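Local coordinates for uncharacterized conserved protein (Vibrio parahaemolyticus, PDB 3MUQ) that is of unknown function but, as a signal-bearing member of the periplasmic binding protein superfamily, probably captures a small ligand outside the cytoplasm, at residues P26-E29 with G33-V36; D54-M59 with P209-Q214. All blocks are in the same frame, centred on the assembly; numbering follows the deposited sequence.

Leaving the N-terminal strand 6-12, the chain runs through helix 20-32 and turns back at once into strand 35-41. Contact 1 (P26-E29 with G33-V36) closes this short turn, a local contact spanning a helix end and the strand after it. Contact 2 (D54-M59 with P209-Q214) opens further on, at the entry to strand 57-60, and closes about 150 residues later at the start of helix 213-224. The two follow in series, neither nesting nor crossing. Both reach the sheet containing strand 6-12, and helix 213-224 begins in contact 2 and packs against contact 1, where Tyr-34 OH meets Gln-214 CG at 3.5 Å.

Contact 1 (P26-E29 with G33-V36)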
# COMPACT_ATOMS: atom_id res chain seq x y z
N PRO A 26 -1.76 -12.79 13.98
CA PRO A 26 -0.90 -13.92 14.36
C PRO A 26 0.55 -13.69 13.97
O PRO A 26 1.45 -13.88 14.80
CB PRO A 26 -1.49 -15.09 13.57
CG PRO A 26 -2.95 -14.74 13.43
CD PRO A 26 -2.98 -13.24 13.27
N GLN A 27 0.79 -13.26 12.73
CA GLN A 27 2.16 -12.99 12.30
C GLN A 27 2.76 -11.81 13.07
O GLN A 27 3.93 -11.85 13.48
CB GLN A 27 2.24 -12.74 10.79
CG GLN A 27 3.68 -12.75 10.25
CD GLN A 27 4.37 -14.09 10.49
OE1 GLN A 27 3.82 -15.15 10.16
NE2 GLN A 27 5.56 -14.06 11.07
N PHE A 28 1.97 -10.77 13.27
CA PHE A 28 2.48 -9.60 13.97
C PHE A 28 2.89 -9.94 15.40
O PHE A 28 3.91 -9.47 15.87
CB PHE A 28 1.49 -8.43 13.93
CG PHE A 28 1.89 -7.25 14.77
CD1 PHE A 28 2.96 -6.45 14.39
CD2 PHE A 28 1.21 -6.95 15.94
CE1 PHE A 28 3.35 -5.35 15.16
CE2 PHE A 28 1.59 -5.85 16.72
CZ PHE A 28 2.67 -5.06 16.33
N GLU A 29 2.09 -10.77 16.08
CA GLU A 29 2.44 -11.16 17.44
C GLU A 29 3.69 -12.02 17.43
O GLU A 29 4.58 -11.85 18.26
CB GLU A 29 1.31 -11.93 18.15
CG GLU A 29 1.67 -12.28 19.61
CD GLU A 29 0.65 -13.19 20.30
OE1 GLU A 29 -0.48 -13.32 19.79
OE2 GLU A 29 0.99 -13.76 21.35
N GLY A 33 5.98 -9.77 19.56
CA GLY A 33 5.58 -10.01 20.93
C GLY A 33 4.43 -9.14 21.41
O GLY A 33 3.99 -9.27 22.55
N TYR A 34 3.93 -8.23 20.56
CA TYR A 34 2.80 -7.41 20.99
C TYR A 34 1.50 -8.18 20.79
O TYR A 34 1.35 -8.91 19.81
CB TYR A 34 2.72 -6.10 20.21
CG TYR A 34 3.77 -5.07 20.58
CD1 TYR A 34 3.74 -4.39 21.80
CD2 TYR A 34 4.78 -4.76 19.70
CE1 TYR A 34 4.70 -3.45 22.12
CE2 TYR A 34 5.74 -3.83 20.00
CZ TYR A 34 5.70 -3.18 21.20
OH TYR A 34 6.68 -2.24 21.45
N LYS A 35 0.56 -7.99 21.71
CA LYS A 35 -0.77 -8.56 21.58
C LYS A 35 -1.80 -7.48 21.26
O LYS A 35 -1.96 -6.53 22.03
CB LYS A 35 -1.17 -9.28 22.86
CG LYS A 35 -0.32 -10.50 23.19
CD LYS A 35 -0.69 -11.07 24.55
CE LYS A 35 -0.07 -12.44 24.76
NZ LYS A 35 -0.57 -13.39 23.73
N VAL A 36 -2.50 -7.61 20.15
CA VAL A 36 -3.49 -6.61 19.75
C VAL A 36 -4.91 -7.02 20.16
O VAL A 36 -5.39 -8.07 19.76
CB VAL A 36 -3.43 -6.36 18.21
CG1 VAL A 36 -4.51 -5.38 17.75
CG2 VAL A 36 -2.05 -5.85 17.82
O HOH W 1 -3.03 -13.02 21.52
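Gly-33 receives the chain from the helix: its N donates to Glu-29 O at 2.8 Å. With positive phi, Gly-33 is the first residue to leave the helical conformation, and the chain swings back past the side of its own last turns. Tyr-34 then meets Phe-28 obliquely. Its CB lies 3.7 Å from Phe-28 CE2, while Tyr-34 CD2 comes within 4.0 Å of Phe-28 CZ, also at a slant. The Tyr-34 carbonyl faces the helix too, taking a CA-H...O contact from Glu-29 CA at 3.4 Å and lying against CB and CG of the same glutamate. Lys-35 starts off away from the helix, but its chain bends at the last torsion and brings NZ back to Glu-29. In the conformer of Glu-29 described, one of two, Lys-35 NZ forms a salt bridge to Glu-29 OE2 at 2.9 Å, coming from above the carboxylate plane, 46° out of it. The glutamate reaches this point as an extended chain, CG anti to the backbone N (chi1 -177°). In the same conformer a water donates to Glu-29 OE1 and accepts a weak bond from Lys-35 NZ, so both carboxylate oxygens have a partner. Val-36 ends the run, CG2 lying 3.8 Å from Phe-28 CE2, with the two side chains nearly perpendicular. The Phe-28 ring also meets Trp-222 edge-to-face and Phe-219, both of helix 213-224, while Lys-35, at the start of strand 35-41, pairs through its backbone with Glu-5 and Val-7, lining that strand up parallel to strand 6-12.

Contact 2 (D54-M59 with P209-Q214); sequences DVDLVM and PTINYQ
Asp-56 OD1 takes the backbone N-H of Asn-212 at 2.8 Å, a fairly straight bond that reaches the oxygen from above the carboxylate plane, 61° out of it. The other oxygen, OD2, forms a salt bridge with Arg-8 of strand 6-12, so the carboxylate joins a loop to the sheet with one oxygen for each. Such pairing with an arginine would be expected to favour the charged form of Asp-56. Ile-211 and Asn-212 close round the same group. Ile-211 runs antiparallel alongside the aspartate: Ile-211 CB is 3.2 Å from Asp-56 OD1, and Ile-211 CG2 also lies 3.7 Å from Val-55 O. Asn-212 lies at a slant to it: Asn-212 CB stands 3.6 Å from both Asp-56 OD1 and Asp-56 OD2, and the amide plane is turned 79° from the carboxylate. With CG anti to the backbone N (chi1 -174°), the amide is carried beyond the aspartate, where Asn-212 ND2 donates to His-6 O and Asn-212 OD1 accepts from Gly-215 N. Asn-212 is therefore the N-cap of helix 213-224, and it also forms the centre of an inverse gamma turn, closed by a weak bond from Tyr-213 N to Ile-211 O. Across the contact, the loop entering strand 57-60 holds the backbone just ahead of that helix: an asparagine N-cap, itself held by an aspartate, beside the start of an inner strand of the beta sheet in the alpha/beta fold of a periplasmic binding protein-like domain.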
# COMPACT_ATOMS: atom_id res chain seq x y z
N ASP A 54 -9.30 5.91 24.71
CA ASP A 54 -9.67 4.59 25.21
C ASP A 54 -8.79 3.52 24.57
O ASP A 54 -8.63 2.44 25.14
CB ASP A 54 -11.14 4.24 24.89
CG ASP A 54 -12.12 5.30 25.36
OD1 ASP A 54 -11.76 6.16 26.18
OD2 ASP A 54 -13.29 5.25 24.90
N VAL A 55 -8.28 3.80 23.36
CA VAL A 55 -7.49 2.84 22.60
C VAL A 55 -6.19 3.51 22.13
O VAL A 55 -6.03 4.73 22.26
CB VAL A 55 -8.26 2.33 21.36
CG1 VAL A 55 -9.51 1.54 21.76
CG2 VAL A 55 -8.61 3.49 20.43
N ASP A 56 -5.29 2.73 21.54
CA ASP A 56 -3.97 3.24 21.16
C ASP A 56 -3.87 3.68 19.71
O ASP A 56 -3.02 4.50 19.37
CB ASP A 56 -2.89 2.21 21.44
CG ASP A 56 -2.93 1.72 22.88
OD1 ASP A 56 -2.89 2.58 23.79
OD2 ASP A 56 -2.99 0.50 23.10
N LEU A 57 -4.71 3.10 18.85
CA LEU A 57 -4.78 3.52 17.46
C LEU A 57 -6.09 3.07 16.83
O LEU A 57 -6.81 2.24 17.40
CB LEU A 57 -3.57 3.00 16.66
CG LEU A 57 -3.54 1.54 16.18
CD1 LEU A 57 -2.35 1.31 15.24
CD2 LEU A 57 -3.50 0.56 17.36
N VAL A 58 -6.40 3.62 15.66
CA VAL A 58 -7.64 3.30 14.97
C VAL A 58 -7.41 2.88 13.52
O VAL A 58 -6.44 3.30 12.88
CB VAL A 58 -8.64 4.49 14.97
CG1 VAL A 58 -8.98 4.94 16.39
CG2 VAL A 58 -8.07 5.63 14.17
N MSE A 59 -8.31 2.05 13.01
CA MSE A 59 -8.26 1.65 11.61
C MSE A 59 -9.66 1.77 11.03
O MSE A 59 -10.55 1.03 11.42
CB MSE A 59 -7.78 0.21 11.49
CG MSE A 59 -7.76 -0.33 10.05
SE MSE A 59 -7.27 -2.23 9.99
CE MSE A 59 -5.47 -2.10 10.78
N PRO A 209 -0.46 10.74 27.10
CA PRO A 209 0.87 10.21 27.44
C PRO A 209 0.73 8.84 28.09
O PRO A 209 1.72 8.15 28.33
CB PRO A 209 1.41 11.23 28.45
CG PRO A 209 0.53 12.46 28.29
CD PRO A 209 -0.81 11.92 27.91
N THR A 210 -0.51 8.46 28.39
CA THR A 210 -0.79 7.19 29.06
C THR A 210 -0.96 6.02 28.08
O THR A 210 -0.77 4.87 28.47
CB THR A 210 -2.05 7.27 29.96
OG1 THR A 210 -3.14 7.85 29.23
CG2 THR A 210 -1.76 8.11 31.18
N ILE A 211 -1.32 6.31 26.83
CA ILE A 211 -1.57 5.22 25.88
C ILE A 211 -0.28 4.54 25.40
O ILE A 211 0.83 5.06 25.58
CB ILE A 211 -2.51 5.61 24.68
CG1 ILE A 211 -1.96 6.80 23.90
CG2 ILE A 211 -3.95 5.86 25.15
CD1 ILE A 211 -0.98 6.41 22.83
N ASN A 212 -0.44 3.38 24.79
CA ASN A 212 0.69 2.59 24.36
C ASN A 212 1.13 3.00 22.95
O ASN A 212 0.87 2.31 21.97
CB ASN A 212 0.35 1.10 24.42
CG ASN A 212 1.56 0.22 24.12
OD1 ASN A 212 2.67 0.71 23.97
ND2 ASN A 212 1.33 -1.09 24.05
N TYR A 213 1.82 4.13 22.88
CA TYR A 213 2.24 4.70 21.61
C TYR A 213 3.32 3.84 20.96
O TYR A 213 3.34 3.66 19.74
CB TYR A 213 2.75 6.12 21.82
CG TYR A 213 3.26 6.77 20.55
CD1 TYR A 213 2.39 7.32 19.63
CD2 TYR A 213 4.62 6.82 20.27
CE1 TYR A 213 2.84 7.90 18.47
CE2 TYR A 213 5.09 7.41 19.10
CZ TYR A 213 4.20 7.95 18.21
OH TYR A 213 4.63 8.54 17.05
N GLN A 214 4.20 3.29 21.79
CA GLN A 214 5.29 2.47 21.29
C GLN A 214 4.75 1.25 20.58
O GLN A 214 5.18 0.93 19.47
CB GLN A 214 6.21 2.05 22.43
CG GLN A 214 7.32 1.12 21.98
CD GLN A 214 8.36 0.87 23.07
OE1 GLN A 214 8.02 0.68 24.24
NE2 GLN A 214 9.63 0.86 22.69